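PDB 4HWM: lipoprotein from Klebsiella pneumoniae subsp. pneumoniae, which is a lipoprotein of unknown function from the YedD-like family, folded as a small antiparallel beta barrel flanked by a C-terminal helix. Local coordinates for residues C54-R59 against R105-C110; G49-C54 against I74-A79. One frame throughout, in Å; residues are numbered along the deposited sequence.

Contact 1. Residues C54-R59 against R105-C110; sequences CRQWQR and RLTPEC
C54 and C110 make the tight end of this contact. Both are buried and their side chains face each other, C110 SG lying beside C54 CB at 3.3 Å in the copy described; C110 is modelled in two conformers, so the detail of this close approach is doubtful. A disulfide between them has been seen in this protein. In the conformer described here, however, C54 SG and C110 SG are 3.6 Å apart, too far for a covalent bond. C54 also packs on V60 and A62 of strand 60-70.

Toward solvent the packing opens out. From the end of the strand, Q56 sends an extended chain to meet T107 and E109, its amide carbon CD lying 3.8 Å from T107 OG1 and, in the copy of E109 described, 3.9 Å from E109 CG. In that copy the Q56 and E109 side chains cross at about a right angle, with amide and carboxylate planes 43° apart. T107 OG1 accepts from C110 N at 3.3 Å, with an N-H...O angle of 156°. The result is a threonine N-cap opening helix 108-118, with a cysteine pair joining the first turn of that helix to the barrel wall.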
loop_
_atom_site.group_PDB
_atom_site.type_symbol
_atom_site.label_atom_id
_atom_site.label_comp_id
_atom_site.label_asym_id
_atom_site.label_seq_id
_atom_site.Cartn_x
_atom_site.Cartn_y
_atom_site.Cartn_z
ATOM N N CYS A 54 -4.173 -3.616 0.178
ATOM C CA CYS A 54 -5.189 -4.640 -0.109
ATOM C C CYS A 54 -4.691 -5.956 0.420
ATOM O O CYS A 54 -3.635 -6.424 0.017
ATOM C CB CYS A 54 -5.441 -4.706 -1.614
ATOM S SG CYS A 54 -6.727 -5.835 -2.109
ATOM N N ARG A 55 -5.437 -6.545 1.339
ATOM C CA ARG A 55 -5.038 -7.795 1.973
ATOM C C ARG A 55 -6.163 -8.788 1.806
ATOM O O ARG A 55 -7.312 -8.418 1.867
ATOM C CB ARG A 55 -4.743 -7.557 3.432
ATOM C CG ARG A 55 -3.716 -6.462 3.599
ATOM C CD ARG A 55 -3.308 -6.295 4.994
ATOM N NE ARG A 55 -2.674 -5.004 5.235
ATOM C CZ ARG A 55 -1.962 -4.670 6.294
ATOM N NH1 ARG A 55 -1.768 -5.532 7.289
ATOM N NH2 ARG A 55 -1.485 -3.439 6.375
ATOM N N GLN A 56 -5.833 -10.045 1.581
ATOM C CA GLN A 56 -6.845 -11.028 1.251
ATOM C C GLN A 56 -6.502 -12.402 1.793
ATOM O O GLN A 56 -5.342 -12.823 1.826
ATOM C CB GLN A 56 -7.026 -11.119 -0.255
ATOM C CG GLN A 56 -5.813 -11.531 -1.029
ATOM C CD GLN A 56 -6.040 -11.438 -2.500
ATOM O OE1 GLN A 56 -6.699 -12.324 -3.095
ATOM N NE2 GLN A 56 -5.501 -10.405 -3.118
ATOM N N TRP A 57 -7.547 -13.095 2.221
ATOM C CA TRP A 57 -7.463 -14.525 2.455
ATOM C C TRP A 57 -8.870 -15.081 2.233
ATOM O O TRP A 57 -9.265 -15.258 1.091
ATOM C CB TRP A 57 -6.854 -14.845 3.824
ATOM C CG TRP A 57 -6.748 -16.321 4.043
ATOM C CD1 TRP A 57 -6.321 -17.262 3.135
ATOM C CD2 TRP A 57 -7.089 -17.017 5.222
ATOM N NE1 TRP A 57 -6.397 -18.517 3.698
ATOM C CE2 TRP A 57 -6.876 -18.395 4.973
ATOM C CE3 TRP A 57 -7.575 -16.623 6.466
ATOM C CZ2 TRP A 57 -7.106 -19.369 5.936
ATOM C CZ3 TRP A 57 -7.818 -17.587 7.420
ATOM C CH2 TRP A 57 -7.595 -18.956 7.145
ATOM N N GLN A 58 -9.639 -15.293 3.291
ATOM C CA GLN A 58 -11.041 -15.677 3.143
ATOM C C GLN A 58 -11.891 -14.494 2.699
ATOM O O GLN A 58 -12.909 -14.678 2.041
ATOM C CB GLN A 58 -11.633 -16.296 4.418
ATOM C CG GLN A 58 -10.912 -17.527 4.917
ATOM C CD GLN A 58 -10.962 -18.669 3.965
ATOM O OE1 GLN A 58 -12.034 -19.027 3.467
ATOM N NE2 GLN A 58 -9.805 -19.249 3.681
ATOM N N ARG A 59 -11.473 -13.289 3.093
ATOM C CA ARG A 59 -12.090 -12.049 2.676
ATOM C C ARG A 59 -11.000 -11.060 2.288
ATOM O O ARG A 59 -9.839 -11.254 2.635
ATOM C CB ARG A 59 -12.929 -11.452 3.806
ATOM C CG ARG A 59 -14.143 -12.308 4.155
ATOM C CD ARG A 59 -14.989 -11.667 5.243
ATOM N NE ARG A 59 -14.299 -11.660 6.533
ATOM C CZ ARG A 59 -14.609 -10.895 7.586
ATOM N NH1 ARG A 59 -15.627 -10.051 7.549
ATOM N NH2 ARG A 59 -13.877 -10.974 8.693
ATOM N N ARG A 105 2.053 -7.057 -11.770
ATOM C CA ARG A 105 0.598 -7.148 -11.731
ATOM C C ARG A 105 0.106 -7.639 -10.366
ATOM O O ARG A 105 0.705 -8.487 -9.705
ATOM C CB ARG A 105 0.091 -8.035 -12.878
ATOM C CG ARG A 105 -1.322 -7.722 -13.272
ATOM C CD ARG A 105 -1.917 -8.795 -14.183
ATOM N NE ARG A 105 -3.346 -8.578 -14.311
ATOM C CZ ARG A 105 -4.168 -9.337 -15.027
ATOM N NH1 ARG A 105 -3.704 -10.385 -15.708
ATOM N NH2 ARG A 105 -5.464 -9.038 -15.064
ATOM N N LEU A 106 -1.015 -7.056 -9.933
ATOM C CA LEU A 106 -1.556 -7.542 -8.651
ATOM C C LEU A 106 -2.614 -8.593 -8.890
ATOM O O LEU A 106 -2.919 -8.945 -10.039
ATOM C CB LEU A 106 -2.075 -6.440 -7.720
ATOM C CG LEU A 106 -0.950 -5.598 -7.125
ATOM C CD1 LEU A 106 -1.589 -4.515 -6.309
ATOM C CD2 LEU A 106 0.030 -6.436 -6.292
ATOM N N THR A 107 -3.116 -9.168 -7.797
ATOM C CA THR A 107 -4.232 -10.130 -7.895
ATOM C C THR A 107 -5.432 -9.450 -8.528
ATOM O O THR A 107 -5.580 -8.239 -8.429
ATOM C CB THR A 107 -4.717 -10.684 -6.543
ATOM O OG1 THR A 107 -5.170 -9.611 -5.695
ATOM C CG2 THR A 107 -3.586 -11.424 -5.851
ATOM N N PRO A 108 -6.288 -10.214 -9.227
ATOM C CA PRO A 108 -7.447 -9.595 -9.835
ATOM C C PRO A 108 -8.330 -8.863 -8.842
ATOM O O PRO A 108 -8.903 -7.834 -9.172
ATOM C CB PRO A 108 -8.180 -10.782 -10.463
ATOM C CG PRO A 108 -7.093 -11.662 -10.820
ATOM C CD PRO A 108 -6.151 -11.615 -9.653
ATOM N N GLU A 109 -8.433 -9.395 -7.634
ATOM C CA GLU A 109 -9.359 -8.733 -6.746
ATOM C C GLU A 109 -8.758 -7.413 -6.215
ATOM O O GLU A 109 -9.553 -6.497 -6.063
ATOM C CB GLU A 109 -9.989 -9.659 -5.693
ATOM C CG GLU A 109 -9.006 -10.462 -4.915
ATOM C CD GLU A 109 -8.772 -11.801 -5.551
ATOM O OE1 GLU A 109 -8.368 -11.861 -6.738
ATOM O OE2 GLU A 109 -8.998 -12.807 -4.869
ATOM N N CYS A 110 -7.443 -7.291 -6.076
ATOM C CA CYS A 110 -6.820 -6.004 -5.732
ATOM C C CYS A 110 -6.975 -5.030 -6.898
ATOM O O CYS A 110 -7.306 -3.875 -6.705
ATOM C CB CYS A 110 -5.326 -6.158 -5.421
ATOM S SG CYS A 110 -4.522 -4.678 -4.770
#

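Contact 2. Residues G49-C54 against I74-A79; sequences GDTFDC and IYNVTA
The T51 and N76 side chains pass alongside one another, pointing opposite ways, rather than meeting end to end. N76 has CG anti to its backbone nitrogen (chi1 -172°), which carries the amide across to strand 50-56. There T51 OG1 donates to N76 OD1 over a short 2.6 Å. The hydroxyl approaches at a C=O...O angle of 120° but sits 28° off the carbonyl plane, so it comes in obliquely. T51 CG2 follows alongside, 3.4 Å from N76 OD1, so hydroxyl and methyl both border the same carbonyl oxygen.

A water bridges the same two side chains. It donates to T51 OG1 at 2.8 Å and accepts from N76 ND2 at 2.9 Å, making a small ring in which the hydroxyl is both donor and acceptor and both ends of the amide are used. D53, the next residue facing this way, stays more distant, with CB 4.5 Å from N76 ND2. Its carboxylate is occupied by Y95 OH and by R55 NE, and Y95 OH also bonds N76 ND2.

All three touching residues are buried between strands that are not neighbours in the sheet. This is therefore a polar patch within the barrel, whose hydrogen bonds and bridging water fix which way round the N76 amide lies and would probably make its rotation costly.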
loop_
_atom_site.group_PDB
_atom_site.type_symbol
_atom_site.label_atom_id
_atom_site.label_comp_id
_atom_site.label_asym_id
_atom_site.label_seq_id
_atom_site.Cartn_x
_atom_site.Cartn_y
_atom_site.Cartn_z
ATOM N N GLY A 49 1.931 9.600 -5.056
ATOM C CA GLY A 49 1.846 9.303 -3.632
ATOM C C GLY A 49 0.501 8.817 -3.154
ATOM O O GLY A 49 0.297 8.711 -1.953
ATOM N N ASP A 50 -0.421 8.494 -4.060
ATOM C CA ASP A 50 -1.635 7.788 -3.640
ATOM C C ASP A 50 -1.267 6.316 -3.413
ATOM O O ASP A 50 -0.395 5.770 -4.083
ATOM C CB ASP A 50 -2.736 7.902 -4.652
ATOM C CG ASP A 50 -3.287 9.296 -4.764
ATOM O OD1 ASP A 50 -4.030 9.724 -3.881
ATOM O OD2 ASP A 50 -2.957 9.996 -5.747
ATOM N N THR A 51 -1.929 5.691 -2.446
ATOM C CA THR A 51 -1.658 4.312 -2.136
ATOM C C THR A 51 -2.920 3.491 -2.023
ATOM O O THR A 51 -4.030 4.029 -1.889
ATOM C CB THR A 51 -0.889 4.198 -0.826
ATOM O OG1 THR A 51 -1.758 4.562 0.247
ATOM C CG2 THR A 51 0.417 5.071 -0.829
ATOM N N PHE A 52 -2.727 2.180 -2.008
ATOM C CA PHE A 52 -3.834 1.241 -1.820
ATOM C C PHE A 52 -3.300 0.007 -1.144
ATOM O O PHE A 52 -2.385 -0.642 -1.679
ATOM C CB PHE A 52 -4.431 0.879 -3.184
ATOM C CG PHE A 52 -5.808 0.263 -3.127
ATOM C CD1 PHE A 52 -6.881 0.991 -2.660
ATOM C CD2 PHE A 52 -6.020 -1.039 -3.549
ATOM C CE1 PHE A 52 -8.156 0.435 -2.665
ATOM C CE2 PHE A 52 -7.272 -1.600 -3.527
ATOM C CZ PHE A 52 -8.335 -0.877 -3.057
ATOM N N ASP A 53 -3.852 -0.297 0.029
ATOM C CA ASP A 53 -3.387 -1.409 0.889
ATOM C C ASP A 53 -4.479 -2.466 0.801
ATOM O O ASP A 53 -5.591 -2.191 1.247
ATOM C CB ASP A 53 -3.198 -0.862 2.311
ATOM C CG ASP A 53 -2.820 -1.920 3.336
ATOM O OD1 ASP A 53 -3.174 -3.094 3.169
ATOM O OD2 ASP A 53 -2.186 -1.536 4.329
ATOM N N CYS A 54 -4.173 -3.616 0.178
ATOM C CA CYS A 54 -5.189 -4.640 -0.109
ATOM C C CYS A 54 -4.691 -5.956 0.420
ATOM O O CYS A 54 -3.635 -6.424 0.017
ATOM C CB CYS A 54 -5.441 -4.706 -1.614
ATOM S SG CYS A 54 -6.727 -5.835 -2.109
ATOM N N ILE A 74 9.383 8.052 5.193
ATOM C CA ILE A 74 8.141 7.836 4.436
ATOM C C ILE A 74 7.167 6.928 5.191
ATOM O O ILE A 74 7.546 5.869 5.680
ATOM C CB ILE A 74 8.440 7.202 3.071
ATOM C CG1 ILE A 74 9.326 8.149 2.253
ATOM C CG2 ILE A 74 7.145 6.897 2.304
ATOM C CD1 ILE A 74 8.629 9.446 1.869
ATOM N N TYR A 75 5.916 7.374 5.235
ATOM C CA TYR A 75 4.802 6.630 5.833
ATOM C C TYR A 75 3.639 6.516 4.864
ATOM O O TYR A 75 3.408 7.415 4.069
ATOM C CB TYR A 75 4.284 7.370 7.045
ATOM C CG TYR A 75 5.323 7.549 8.134
ATOM C CD1 TYR A 75 6.188 8.634 8.114
ATOM C CD2 TYR A 75 5.454 6.613 9.160
ATOM C CE1 TYR A 75 7.147 8.794 9.107
ATOM C CE2 TYR A 75 6.422 6.770 10.173
ATOM C CZ TYR A 75 7.259 7.859 10.125
ATOM O OH TYR A 75 8.201 8.038 11.119
ATOM N N ASN A 76 2.896 5.416 4.957
ATOM C CA ASN A 76 1.574 5.347 4.388
ATOM C C ASN A 76 0.555 5.779 5.447
ATOM O O ASN A 76 0.566 5.250 6.538
ATOM C CB ASN A 76 1.253 3.943 3.876
ATOM C CG ASN A 76 -0.061 3.906 3.108
ATOM O OD1 ASN A 76 -0.419 4.881 2.448
ATOM N ND2 ASN A 76 -0.789 2.795 3.195
ATOM N N VAL A 77 -0.314 6.717 5.095
ATOM C CA VAL A 77 -1.426 7.151 5.944
ATOM C C VAL A 77 -2.725 6.699 5.279
ATOM O O VAL A 77 -3.058 7.157 4.203
ATOM C CB VAL A 77 -1.456 8.700 6.147
ATOM C CG1 VAL A 77 -2.574 9.069 7.113
ATOM C CG2 VAL A 77 -0.090 9.199 6.619
ATOM N N THR A 78 -3.456 5.772 5.893
ATOM C CA THR A 78 -4.679 5.291 5.254
ATOM C C THR A 78 -5.801 6.259 5.499
ATOM O O THR A 78 -5.716 7.092 6.402
ATOM C CB THR A 78 -5.139 3.925 5.770
ATOM O OG1 THR A 78 -5.531 4.066 7.137
ATOM C CG2 THR A 78 -4.088 2.879 5.623
ATOM N N ALA A 79 -6.897 6.079 4.754
ATOM C CA ALA A 79 -8.079 6.941 4.862
ATOM C C ALA A 79 -8.736 6.884 6.252
ATOM O O ALA A 79 -9.510 7.770 6.593
ATOM C CB ALA A 79 -9.088 6.616 3.755
HETATM O O HOH W 1 -3.217 2.593 1.632
#

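After strands 23-26 and 40-45 the chain enters strand 50-56, which serves both contacts and shares C54 between them. Contact 2 closes first, when the chain has passed along strand 60-70 and returns on 73-78, a loop of 19 residues between its segments. Contact 1 waits until strands 83-89, 92-95 and 98-103 have been laid down and helix 108-118 begins. Because the segments alternate along the chain, the two loops cross. Contact 2 joins non-adjacent strands within the barrel, whereas contact 1 fastens the helix to the strand's far end; between them F52 packs against the helix, its CE2 lying 3.9 Å from C110 O.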